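Local coordinates for protein Abbfa_003403 (Acinetobacter baumannii, PDB 4ZXH) that is a four-domain nonribosomal peptide synthetase that probably activates an amino acid, carries it on a phosphopantetheine arm, condenses it and releases the product through its thioesterase domain, at residues M723-E728 and A749-G754; N885-I890 and T894-L899; H481-M486 and N646-M651. All blocks are in the same frame, centred on the assembly; numbering follows the deposited sequence.

Interaction 1 (M723-E728 and A749-G754); sequences MLLDSE and AEKLLG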
ATOM      1  N   MET A 723       7.644   3.720  27.085  1.00 48.09           N
ATOM      2  CA  MET A 723       7.024   3.909  28.405  1.00 51.70           C
ATOM      3  C   MET A 723       7.278   5.324  28.946  1.00 55.02           C
ATOM      4  O   MET A 723       6.368   5.995  29.457  1.00 53.46           O
ATOM      5  CB  MET A 723       7.539   2.864  29.400  1.00 44.81           C
ATOM      6  CG  MET A 723       6.894   2.956  30.776  1.00 48.46           C
ATOM      7  SD  MET A 723       7.578   1.812  31.999  1.00 64.23           S
ATOM      8  CE  MET A 723       9.141   2.599  32.375  1.00 42.12           C
ATOM      9  N   LEU A 724       8.519   5.770  28.791  1.00 54.36           N
ATOM     10  CA  LEU A 724       8.955   7.096  29.206  1.00 51.75           C
ATOM     11  C   LEU A 724       8.235   8.220  28.459  1.00 56.74           C
ATOM     12  O   LEU A 724       7.717   9.147  29.075  1.00 70.13           O
ATOM     13  CB  LEU A 724      10.460   7.202  28.999  1.00 52.49           C
ATOM     14  CG  LEU A 724      11.317   8.020  29.952  1.00 53.58           C
ATOM     15  CD1 LEU A 724      11.022   7.674  31.402  1.00 54.10           C
ATOM     16  CD2 LEU A 724      12.755   7.711  29.631  1.00 49.93           C
ATOM     17  N   LEU A 725       8.189   8.139  27.133  1.00 54.32           N
ATOM     18  CA  LEU A 725       7.550   9.193  26.344  1.00 58.64           C
ATOM     19  C   LEU A 725       6.051   9.238  26.586  1.00 66.88           C
ATOM     20  O   LEU A 725       5.440  10.302  26.518  1.00 82.97           O
ATOM     21  CB  LEU A 725       7.829   9.006  24.851  1.00 56.99           C
ATOM     22  CG  LEU A 725       9.319   8.991  24.497  1.00 57.98           C
ATOM     23  CD1 LEU A 725       9.534   8.722  23.027  1.00 56.56           C
ATOM     24  CD2 LEU A 725      10.016  10.282  24.929  1.00 56.48           C
ATOM     25  N   ASP A 726       5.461   8.086  26.877  1.00 64.49           N
ATOM     26  CA  ASP A 726       4.025   8.017  27.112  1.00 69.29           C
ATOM     27  C   ASP A 726       3.687   8.429  28.543  1.00 68.03           C
ATOM     28  O   ASP A 726       2.522   8.387  28.944  1.00 73.84           O
ATOM     29  CB  ASP A 726       3.495   6.609  26.822  1.00 71.82           C
ATOM     30  N   SER A 727       4.703   8.835  29.303  1.00 65.86           N
ATOM     31  CA  SER A 727       4.501   9.274  30.687  1.00 70.31           C
ATOM     32  C   SER A 727       4.838  10.750  30.882  1.00 79.31           C
ATOM     33  O   SER A 727       5.243  11.154  31.977  1.00 81.29           O
ATOM     34  CB  SER A 727       5.338   8.430  31.660  1.00 65.51           C
ATOM     35  OG  SER A 727       4.885   7.085  31.722  1.00 57.75           O
ATOM     36  N   GLU A 728       4.660  11.538  29.821  1.00 82.14           N
ATOM     37  CA  GLU A 728       4.910  12.983  29.835  1.00 78.56           C
ATOM     38  C   GLU A 728       6.304  13.323  30.394  1.00 75.41           C
ATOM     39  O   GLU A 728       6.438  14.104  31.337  1.00 77.85           O
ATOM     40  CB  GLU A 728       3.815  13.703  30.631  1.00 76.31           C
ATOM     41  N   ALA A 749      12.030   7.257  16.815  1.00 51.64           N
ATOM     42  CA  ALA A 749      13.254   7.993  16.572  1.00 49.55           C
ATOM     43  C   ALA A 749      13.004   9.489  16.636  1.00 49.11           C
ATOM     44  O   ALA A 749      13.748  10.205  17.302  1.00 50.84           O
ATOM     45  CB  ALA A 749      13.848   7.606  15.225  1.00 50.29           C
ATOM     46  N   GLU A 750      11.969   9.980  15.954  1.00 50.10           N
ATOM     47  CA  GLU A 750      11.749  11.422  15.959  1.00 56.63           C
ATOM     48  C   GLU A 750      11.397  11.906  17.350  1.00 57.15           C
ATOM     49  O   GLU A 750      11.879  12.952  17.772  1.00 60.28           O
ATOM     50  CB  GLU A 750      10.665  11.855  14.978  1.00 66.71           C
ATOM     51  CG  GLU A 750      11.253  12.517  13.730  1.00 92.28           C
ATOM     52  CD  GLU A 750      11.773  13.939  13.970  1.00106.43           C
ATOM     53  OE1 GLU A 750      11.056  14.745  14.598  1.00111.05           O
ATOM     54  OE2 GLU A 750      12.917  14.241  13.545  1.00107.91           O
ATOM     55  N   LYS A 751      10.565  11.146  18.056  1.00 56.89           N
ATOM     56  CA  LYS A 751      10.198  11.494  19.426  1.00 55.92           C
ATOM     57  C   LYS A 751      11.442  11.579  20.307  1.00 50.12           C
ATOM     58  O   LYS A 751      11.590  12.510  21.088  1.00 54.94           O
ATOM     59  CB  LYS A 751       9.220  10.472  20.009  1.00 61.88           C
ATOM     60  CG  LYS A 751       7.785  10.530  19.481  1.00 67.50           C
ATOM     61  CD  LYS A 751       7.010   9.336  20.046  1.00 68.88           C
ATOM     62  CE  LYS A 751       5.548   9.333  19.643  1.00 64.53           C
ATOM     63  NZ  LYS A 751       4.820  10.381  20.381  1.00 67.54           N
ATOM     64  N   LEU A 752      12.340  10.609  20.175  1.00 46.14           N
ATOM     65  CA  LEU A 752      13.569  10.604  20.970  1.00 46.97           C
ATOM     66  C   LEU A 752      14.504  11.765  20.614  1.00 53.01           C
ATOM     67  O   LEU A 752      15.044  12.428  21.497  1.00 57.36           O
ATOM     68  CB  LEU A 752      14.312   9.278  20.805  1.00 43.59           C
ATOM     69  CG  LEU A 752      13.808   8.089  21.623  1.00 54.24           C
ATOM     70  CD1 LEU A 752      14.742   6.930  21.439  1.00 52.30           C
ATOM     71  CD2 LEU A 752      13.685   8.432  23.099  1.00 58.78           C
ATOM     72  N   LEU A 753      14.691  12.007  19.319  1.00 63.61           N
ATOM     73  CA  LEU A 753      15.621  13.034  18.854  1.00 60.61           C
ATOM     74  C   LEU A 753      15.346  14.414  19.444  1.00 71.39           C
ATOM     75  O   LEU A 753      16.271  15.203  19.646  1.00 82.41           O
ATOM     76  CB  LEU A 753      15.595  13.111  17.333  1.00 51.04           C
ATOM     77  CG  LEU A 753      16.474  12.043  16.698  1.00 50.29           C
ATOM     78  CD1 LEU A 753      16.394  12.074  15.169  1.00 46.53           C
ATOM     79  CD2 LEU A 753      17.897  12.251  17.180  1.00 46.11           C
ATOM     80  N   GLY A 754      14.082  14.693  19.739  1.00 67.56           N
ATOM     81  CA  GLY A 754      13.705  15.954  20.349  1.00 67.23           C
ATOM     82  C   GLY A 754      13.708  15.939  21.865  1.00 70.01           C
ATOM     83  O   GLY A 754      13.451  16.965  22.496  1.00 79.40           O
TER
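Leu725 meets Lys751 and Leu752 where two successive helices, 718-725 and 746-753, run beside each other in the α/β body of the adenylation domain. Each helix leaves one parallel strand of the large mixed sheet and leads into the next: 713-716 to 735-740, then 735-740 to 756-763. The contact thus joins two consecutive β-α-β crossovers. Leu725, the last helical residue of its segment, supplies a single methyl. With its second torsion extended (chi2 177°), CD1 stands at the far end of the side chain and reaches the neighbouring helix. There it meets the root of Lys751, CD1 to CB at 3.5 Å, and the same methyl lies 4.0 Å from Lys751 CD farther along the chain. Leu752 adds CD2, which comes to 4.2 Å from Leu725 CD1. From Leu725 to Glu728 the chain makes a type I turn, and Ser727 OG donates to Met723 O at 2.9 Å, tying this turn to the last helical turn. Behind it, Met723 and Leu724 pack on Leu702 of helix 699-709. No hydrogen bond or ion pair links the two segments. Lys751 therefore takes part through its methylenes: its hydrocarbon part extends the apolar patch begun by buried Leu752 out to the exposed side, without its ammonium group taking a partner across the contact.

Interaction 2 (N885-I890 and T894-L899); sequences NVLKQI and TDAVVL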
ATOM      1  N   ASN A 885       4.247   1.744  10.991  1.00 34.92           N
ATOM      2  CA  ASN A 885       4.437   3.190  11.002  1.00 30.50           C
ATOM      3  C   ASN A 885       3.176   3.961  10.624  1.00 37.97           C
ATOM      4  O   ASN A 885       2.866   4.987  11.253  1.00 38.69           O
ATOM      5  CB  ASN A 885       5.589   3.586  10.077  1.00 38.94           C
ATOM      6  CG  ASN A 885       6.960   3.350  10.715  1.00 57.35           C
ATOM      7  OD1 ASN A 885       7.120   3.445  11.940  1.00 64.95           O
ATOM      8  ND2 ASN A 885       7.951   3.029   9.890  1.00 62.42           N
ATOM      9  N   VAL A 886       2.437   3.477   9.623  1.00 36.92           N
ATOM     10  CA  VAL A 886       1.222   4.179   9.218  1.00 37.18           C
ATOM     11  C   VAL A 886       0.174   4.107  10.346  1.00 40.81           C
ATOM     12  O   VAL A 886      -0.480   5.105  10.659  1.00 39.56           O
ATOM     13  CB  VAL A 886       0.623   3.625   7.898  1.00 27.10           C
ATOM     14  CG1 VAL A 886      -0.730   4.228   7.652  1.00 27.75           C
ATOM     15  CG2 VAL A 886       1.522   3.941   6.720  1.00 27.96           C
ATOM     16  N   LEU A 887       0.033   2.939  10.966  1.00 40.12           N
ATOM     17  CA  LEU A 887      -0.884   2.791  12.088  1.00 29.55           C
ATOM     18  C   LEU A 887      -0.528   3.726  13.254  1.00 35.66           C
ATOM     19  O   LEU A 887      -1.395   4.377  13.816  1.00 36.56           O
ATOM     20  CB  LEU A 887      -0.893   1.344  12.559  1.00 27.65           C
ATOM     21  CG  LEU A 887      -1.723   0.368  11.732  1.00 25.51           C
ATOM     22  CD1 LEU A 887      -1.362  -1.076  12.077  1.00 24.13           C
ATOM     23  CD2 LEU A 887      -3.189   0.601  11.966  1.00 23.96           C
ATOM     24  N   LYS A 888       0.748   3.805  13.613  1.00 35.36           N
ATOM     25  CA  LYS A 888       1.150   4.641  14.743  1.00 36.83           C
ATOM     26  C   LYS A 888       0.865   6.128  14.522  1.00 37.41           C
ATOM     27  O   LYS A 888       0.862   6.917  15.462  1.00 51.89           O
ATOM     28  CB  LYS A 888       2.635   4.457  15.042  1.00 29.00           C
ATOM     29  CG  LYS A 888       3.016   3.086  15.581  1.00 27.41           C
ATOM     30  CD  LYS A 888       4.528   3.043  15.858  1.00 41.00           C
ATOM     31  CE  LYS A 888       4.957   1.836  16.679  1.00 40.80           C
ATOM     32  NZ  LYS A 888       5.448   0.676  15.885  1.00 46.80           N
ATOM     33  N   GLN A 889       0.618   6.513  13.280  1.00 38.05           N
ATOM     34  CA  GLN A 889       0.431   7.927  12.959  1.00 43.08           C
ATOM     35  C   GLN A 889      -1.026   8.361  13.116  1.00 46.58           C
ATOM     36  O   GLN A 889      -1.338   9.559  13.056  1.00 57.39           O
ATOM     37  CB  GLN A 889       0.933   8.229  11.541  1.00 37.19           C
ATOM     38  CG  GLN A 889       2.428   8.489  11.468  1.00 47.55           C
ATOM     39  CD  GLN A 889       2.954   8.613  10.042  1.00 59.20           C
ATOM     40  OE1 GLN A 889       2.290   8.231   9.071  1.00 62.39           O
ATOM     41  NE2 GLN A 889       4.158   9.161   9.915  1.00 62.62           N
ATOM     42  N   ILE A 890      -1.916   7.387  13.305  1.00 35.54           N
ATOM     43  CA  ILE A 890      -3.266   7.682  13.773  1.00 44.53           C
ATOM     44  C   ILE A 890      -3.248   8.300  15.185  1.00 51.24           C
ATOM     45  O   ILE A 890      -2.504   7.851  16.094  1.00 45.33           O
ATOM     46  CB  ILE A 890      -4.154   6.430  13.829  1.00 46.57           C
ATOM     47  CG1 ILE A 890      -3.913   5.501  12.634  1.00 30.41           C
ATOM     48  CG2 ILE A 890      -5.616   6.829  13.944  1.00 43.04           C
ATOM     49  CD1 ILE A 890      -4.207   6.107  11.386  1.00 31.22           C
ATOM     50  N   THR A 894      -1.170   4.078  19.997  1.00 42.54           N
ATOM     51  CA  THR A 894      -0.008   4.258  20.862  1.00 41.60           C
ATOM     52  C   THR A 894       1.084   3.291  20.466  1.00 44.00           C
ATOM     53  O   THR A 894       2.272   3.557  20.655  1.00 62.24           O
ATOM     54  CB  THR A 894      -0.370   4.018  22.353  1.00 43.26           C
ATOM     55  OG1 THR A 894      -1.315   5.008  22.788  1.00 40.17           O
ATOM     56  CG2 THR A 894       0.866   4.072  23.243  1.00 43.81           C
ATOM     57  N   ASP A 895       0.668   2.147  19.933  1.00 36.17           N
ATOM     58  CA  ASP A 895       1.595   1.143  19.428  1.00 36.26           C
ATOM     59  C   ASP A 895       0.866   0.210  18.461  1.00 35.81           C
ATOM     60  O   ASP A 895      -0.364   0.155  18.445  1.00 37.16           O
ATOM     61  CB  ASP A 895       2.225   0.356  20.574  1.00 26.21           C
ATOM     62  CG  ASP A 895       3.597  -0.213  20.224  1.00 51.99           C
ATOM     63  OD1 ASP A 895       4.131   0.079  19.127  1.00 54.37           O
ATOM     64  OD2 ASP A 895       4.148  -0.962  21.065  1.00 63.97           O
ATOM     65  N   ALA A 896       1.627  -0.506  17.639  1.00 28.94           N
ATOM     66  CA  ALA A 896       1.038  -1.399  16.653  1.00 27.91           C
ATOM     67  C   ALA A 896       2.034  -2.493  16.304  1.00 27.46           C
ATOM     68  O   ALA A 896       3.236  -2.262  16.253  1.00 27.39           O
ATOM     69  CB  ALA A 896       0.608  -0.623  15.390  1.00 23.03           C
ATOM     70  N   VAL A 897       1.528  -3.694  16.088  1.00 25.29           N
ATOM     71  CA  VAL A 897       2.353  -4.793  15.635  1.00 22.58           C
ATOM     72  C   VAL A 897       1.571  -5.506  14.544  1.00 23.80           C
ATOM     73  O   VAL A 897       0.368  -5.758  14.697  1.00 33.64           O
ATOM     74  CB  VAL A 897       2.704  -5.760  16.794  1.00 24.03           C
ATOM     75  CG1 VAL A 897       3.130  -7.118  16.265  1.00 24.95           C
ATOM     76  CG2 VAL A 897       3.776  -5.174  17.676  1.00 22.25           C
ATOM     77  N   VAL A 898       2.233  -5.807  13.438  1.00 20.88           N
ATOM     78  CA  VAL A 898       1.580  -6.473  12.324  1.00 22.66           C
ATOM     79  C   VAL A 898       2.278  -7.794  12.068  1.00 31.30           C
ATOM     80  O   VAL A 898       3.505  -7.837  11.960  1.00 32.72           O
ATOM     81  CB  VAL A 898       1.600  -5.602  11.047  1.00 20.99           C
ATOM     82  CG1 VAL A 898       0.932  -6.321   9.898  1.00 21.08           C
ATOM     83  CG2 VAL A 898       0.917  -4.272  11.296  1.00 20.98           C
ATOM     84  N   LEU A 899       1.512  -8.876  11.989  1.00 32.48           N
ATOM     85  CA  LEU A 899       2.105 -10.187  11.710  1.00 33.32           C
ATOM     86  C   LEU A 899       1.450 -10.837  10.511  1.00 33.42           C
ATOM     87  O   LEU A 899       0.319 -10.499  10.137  1.00 31.48           O
ATOM     88  CB  LEU A 899       1.985 -11.136  12.917  1.00 26.39           C
ATOM     89  CG  LEU A 899       2.441 -10.645  14.298  1.00 27.29           C
ATOM     90  CD1 LEU A 899       2.162 -11.699  15.379  1.00 22.36           C
ATOM     91  CD2 LEU A 899       3.902 -10.234  14.288  1.00 22.39           C
TER
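Lys888 lies against Asp895 and Ala896, and with Leu887 it carries most of what helix 880-888 gives to strand 893-903. The lysine and aspartate side chains run alongside each other, pointing the same way. A bend at the last lysine torsion (chi4 96°) turns NZ off the line of the chain, and NZ makes a salt bridge of 3.5 Å with Asp895 OD1. Both charges also have a second, long and weak ion pair, Lys888 with Asp745 and Asp895 with Lys722. Asp895 starts out pointing away from the helix and returns through its carboxylate; OD1 also accepts a weak bond from Ala896 N, at 3.0 Å and only 139° at the hydrogen, which may help to fix its rotation. Lys888 NZ stands 3.7 Å from Ala896 O as well.

Ala896 and Leu887 make the apolar half. At Ala896 the helix comes close: Leu887 CB sits 3.8 Å from Ala896 CB. Leu887 CD1 then passes over that methyl at 3.9 Å and continues to Val898 CG2, 4.0 Å away, the leucine and valine crossing at about a right angle. Ala896 and Val898, two residues apart on the strand, both face the helix.

In the C-terminal part of the adenylation domain, strand 893-903 is one of the two outer strands of a three-stranded sheet, hydrogen-bonded antiparallel to 907-916, and Glu884 of the same helix accepts from Val898 N. Leu887 also touches Ala912 of strand 907-916 and Leu928 of helix 921-931, so helices 880-888 and 921-931 and the sheet share one buried interface.

Interaction 3 (H481-M486 and N646-M651); sequences HDLFAM and NFLLSM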
ATOM      1  N   HIS A 481      43.747  -5.880  26.490  1.00 53.08           N
ATOM      2  CA  HIS A 481      43.715  -5.050  27.688  1.00 50.00           C
ATOM      3  C   HIS A 481      43.174  -5.772  28.915  1.00 52.23           C
ATOM      4  O   HIS A 481      42.598  -6.861  28.824  1.00 48.87           O
ATOM      5  CB  HIS A 481      42.878  -3.805  27.437  1.00 51.78           C
ATOM      6  CG  HIS A 481      43.620  -2.712  26.745  1.00 57.61           C
ATOM      7  ND1 HIS A 481      44.189  -2.872  25.499  1.00 66.33           N
ATOM      8  CD2 HIS A 481      43.852  -1.426  27.102  1.00 58.70           C
ATOM      9  CE1 HIS A 481      44.760  -1.739  25.128  1.00 67.16           C
ATOM     10  NE2 HIS A 481      44.570  -0.847  26.084  1.00 64.20           N
ATOM     11  N   ASP A 482      43.345  -5.112  30.056  1.00 54.49           N
ATOM     12  CA  ASP A 482      43.067  -5.672  31.370  1.00 52.65           C
ATOM     13  C   ASP A 482      41.970  -4.877  32.071  1.00 56.84           C
ATOM     14  O   ASP A 482      42.232  -3.847  32.687  1.00 51.51           O
ATOM     15  CB  ASP A 482      44.345  -5.677  32.206  1.00 50.93           C
ATOM     16  CG  ASP A 482      44.167  -6.326  33.547  1.00 53.53           C
ATOM     17  OD1 ASP A 482      43.001  -6.508  33.962  1.00 57.02           O
ATOM     18  OD2 ASP A 482      45.201  -6.657  34.192  1.00 57.26           O
ATOM     19  N   LEU A 483      40.747  -5.385  31.998  1.00 47.45           N
ATOM     20  CA  LEU A 483      39.610  -4.716  32.603  1.00 44.78           C
ATOM     21  C   LEU A 483      39.787  -4.501  34.102  1.00 46.32           C
ATOM     22  O   LEU A 483      39.481  -3.425  34.609  1.00 48.01           O
ATOM     23  CB  LEU A 483      38.336  -5.507  32.333  1.00 41.00           C
ATOM     24  CG  LEU A 483      37.062  -4.984  32.985  1.00 43.66           C
ATOM     25  CD1 LEU A 483      36.835  -3.533  32.617  1.00 50.29           C
ATOM     26  CD2 LEU A 483      35.888  -5.821  32.526  1.00 43.28           C
ATOM     27  N   PHE A 484      40.296  -5.511  34.801  1.00 47.76           N
ATOM     28  CA  PHE A 484      40.412  -5.451  36.262  1.00 39.98           C
ATOM     29  C   PHE A 484      41.352  -4.336  36.697  1.00 37.82           C
ATOM     30  O   PHE A 484      41.051  -3.572  37.611  1.00 46.21           O
ATOM     31  CB  PHE A 484      40.912  -6.787  36.814  1.00 40.61           C
ATOM     32  CG  PHE A 484      40.697  -6.955  38.295  1.00 44.48           C
ATOM     33  CD1 PHE A 484      39.611  -6.367  38.926  1.00 48.34           C
ATOM     34  CD2 PHE A 484      41.573  -7.720  39.054  1.00 44.17           C
ATOM     35  CE1 PHE A 484      39.400  -6.541  40.290  1.00 48.13           C
ATOM     36  CE2 PHE A 484      41.372  -7.902  40.413  1.00 42.83           C
ATOM     37  CZ  PHE A 484      40.281  -7.312  41.032  1.00 48.10           C
ATOM     38  N   ALA A 485      42.498  -4.261  36.037  1.00 41.08           N
ATOM     39  CA  ALA A 485      43.507  -3.260  36.351  1.00 49.30           C
ATOM     40  C   ALA A 485      42.939  -1.853  36.192  1.00 50.50           C
ATOM     41  O   ALA A 485      43.212  -0.974  37.001  1.00 60.98           O
ATOM     42  CB  ALA A 485      44.728  -3.446  35.472  1.00 38.47           C
ATOM     43  N   MET A 486      42.136  -1.657  35.151  1.00 40.33           N
ATOM     44  CA  MET A 486      41.492  -0.377  34.904  1.00 45.12           C
ATOM     45  C   MET A 486      40.588   0.035  36.062  1.00 52.74           C
ATOM     46  O   MET A 486      40.588   1.197  36.477  1.00 64.56           O
ATOM     47  CB  MET A 486      40.675  -0.427  33.618  1.00 43.70           C
ATOM     48  CG  MET A 486      41.481  -0.589  32.347  1.00 37.89           C
ATOM     49  SD  MET A 486      40.425  -0.319  30.904  1.00 51.93           S
ATOM     50  CE  MET A 486      40.135   1.443  31.049  1.00 45.01           C
ATOM     51  N   ASN A 646      37.204  -5.660  24.820  1.00 33.06           N
ATOM     52  CA  ASN A 646      37.105  -5.130  23.468  1.00 36.50           C
ATOM     53  C   ASN A 646      35.831  -4.317  23.271  1.00 41.45           C
ATOM     54  O   ASN A 646      35.858  -3.224  22.715  1.00 44.72           O
ATOM     55  CB  ASN A 646      37.135  -6.255  22.440  1.00 38.60           C
ATOM     56  CG  ASN A 646      37.026  -5.739  21.019  1.00 44.55           C
ATOM     57  OD1 ASN A 646      37.965  -5.167  20.470  1.00 41.04           O
ATOM     58  ND2 ASN A 646      35.851  -5.903  20.433  1.00 46.24           N
ATOM     59  N   PHE A 647      34.714  -4.872  23.724  1.00 34.27           N
ATOM     60  CA  PHE A 647      33.435  -4.194  23.633  1.00 35.24           C
ATOM     61  C   PHE A 647      33.421  -2.877  24.404  1.00 38.20           C
ATOM     62  O   PHE A 647      33.093  -1.834  23.853  1.00 41.38           O
ATOM     63  CB  PHE A 647      32.325  -5.108  24.145  1.00 34.92           C
ATOM     64  CG  PHE A 647      31.044  -4.387  24.470  1.00 37.46           C
ATOM     65  CD1 PHE A 647      30.235  -3.895  23.459  1.00 34.82           C
ATOM     66  CD2 PHE A 647      30.645  -4.217  25.788  1.00 35.14           C
ATOM     67  CE1 PHE A 647      29.060  -3.247  23.755  1.00 36.84           C
ATOM     68  CE2 PHE A 647      29.471  -3.562  26.090  1.00 35.46           C
ATOM     69  CZ  PHE A 647      28.684  -3.071  25.075  1.00 37.33           C
ATOM     70  N   LEU A 648      33.776  -2.945  25.680  1.00 38.85           N
ATOM     71  CA  LEU A 648      33.734  -1.796  26.571  1.00 39.83           C
ATOM     72  C   LEU A 648      34.585  -0.648  26.066  1.00 42.40           C
ATOM     73  O   LEU A 648      34.122   0.496  26.038  1.00 49.66           O
ATOM     74  CB  LEU A 648      34.182  -2.204  27.980  1.00 41.33           C
ATOM     75  CG  LEU A 648      33.099  -3.020  28.688  1.00 36.42           C
ATOM     76  CD1 LEU A 648      33.600  -3.641  29.975  1.00 33.66           C
ATOM     77  CD2 LEU A 648      31.900  -2.128  28.943  1.00 36.38           C
ATOM     78  N   LEU A 649      35.816  -0.948  25.659  1.00 39.13           N
ATOM     79  CA  LEU A 649      36.711   0.087  25.136  1.00 39.91           C
ATOM     80  C   LEU A 649      36.168   0.700  23.850  1.00 43.19           C
ATOM     81  O   LEU A 649      36.257   1.908  23.637  1.00 47.99           O
ATOM     82  CB  LEU A 649      38.111  -0.474  24.891  1.00 38.27           C
ATOM     83  CG  LEU A 649      38.945  -0.810  26.128  1.00 40.60           C
ATOM     84  CD1 LEU A 649      40.314  -1.286  25.709  1.00 41.35           C
ATOM     85  CD2 LEU A 649      39.046   0.403  27.041  1.00 42.60           C
ATOM     86  N   SER A 650      35.605  -0.146  22.995  1.00 43.08           N
ATOM     87  CA  SER A 650      35.025   0.294  21.733  1.00 43.57           C
ATOM     88  C   SER A 650      33.872   1.247  22.015  1.00 45.85           C
ATOM     89  O   SER A 650      33.704   2.271  21.353  1.00 51.80           O
ATOM     90  CB  SER A 650      34.533  -0.906  20.922  1.00 44.61           C
ATOM     91  OG  SER A 650      34.511  -0.643  19.531  1.00 48.78           O
ATOM     92  N   MET A 651      33.087   0.902  23.022  1.00 40.78           N
ATOM     93  CA  MET A 651      31.937   1.705  23.379  1.00 43.33           C
ATOM     94  C   MET A 651      32.391   3.039  23.937  1.00 50.75           C
ATOM     95  O   MET A 651      31.763   4.073  23.679  1.00 52.00           O
ATOM     96  CB  MET A 651      31.052   0.956  24.376  1.00 35.60           C
ATOM     97  CG  MET A 651      30.038   0.057  23.677  1.00 37.68           C
ATOM     98  SD  MET A 651      28.895   0.963  22.571  1.00 41.14           S
ATOM     99  CE  MET A 651      29.023  -0.071  21.156  1.00 30.31           C
TER
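His481 and Leu649 meet with the leucine methyl over the imidazole, and the histidine can be traced outward atom by atom. Its CB already lies 4.0 Å from Leu649 CD1. One bond on, CG is nearer, 3.7 Å from the same methyl. Here the ring divides: CD2 stays under the methyl at 3.8 Å from Leu649 CD1, while ND1, on the other branch, is hydrogen-bonded with the carbonyl oxygen of Asp477. At the tip, NE2 and CE1 lie farther from the methyl than CG and CD2 do. The methyl sits 4.0 Å from the ring centroid and 22° off the normal, displaced toward the CG-CD2 bond: a CH-pi contact over one face. The first torsion, with CG beside the backbone N (chi1 -82°), brings the imidazole under the leucine.

Right after this histidine, helix 483-494 begins. Asp482 is its N-cap: OD1 accepts from Ala485 N at 3.1 Å, nearly straight at 171° though approached from well above the carboxylate plane. This capped first turn packs on helix 641-655, which follows strand 635-640 of the adenylation domain, so that residues some 165 apart in sequence are brought together.

The other branch of Leu649 serves the capped helix. Its CD2 faces Met486 SD at 4.2 Å. Beside them, Leu483 and Leu648 cross at about a right angle, both methyls of Leu483 gathering round Leu648 CD1, which is 4.1 Å from Leu483 CD2. Leu483 reaches on to Trp552 of helix 543-553, and Leu648 to Leu676 of helix 674-679.

How the interactions relate
The three contacts share no helix or strand, yet interactions 1 and 2 are neighbours, their centres about 16 Å apart. Helix 746-753 of interaction 1 also touches Asn885 and Gln889 of interaction 2, across the border between the two parts of the adenylation domain. Interaction 3 stands farther off, its centre about 32 Å from interaction 1 and about 40 Å from interaction 2. Interactions 2 and 3 are buried; interaction 1 reaches the surface. Interactions 1 and 3 both pack helix on helix without a polar link across, the third adding an aromatic face. Interaction 2 packs helix on strand and alone includes a salt bridge.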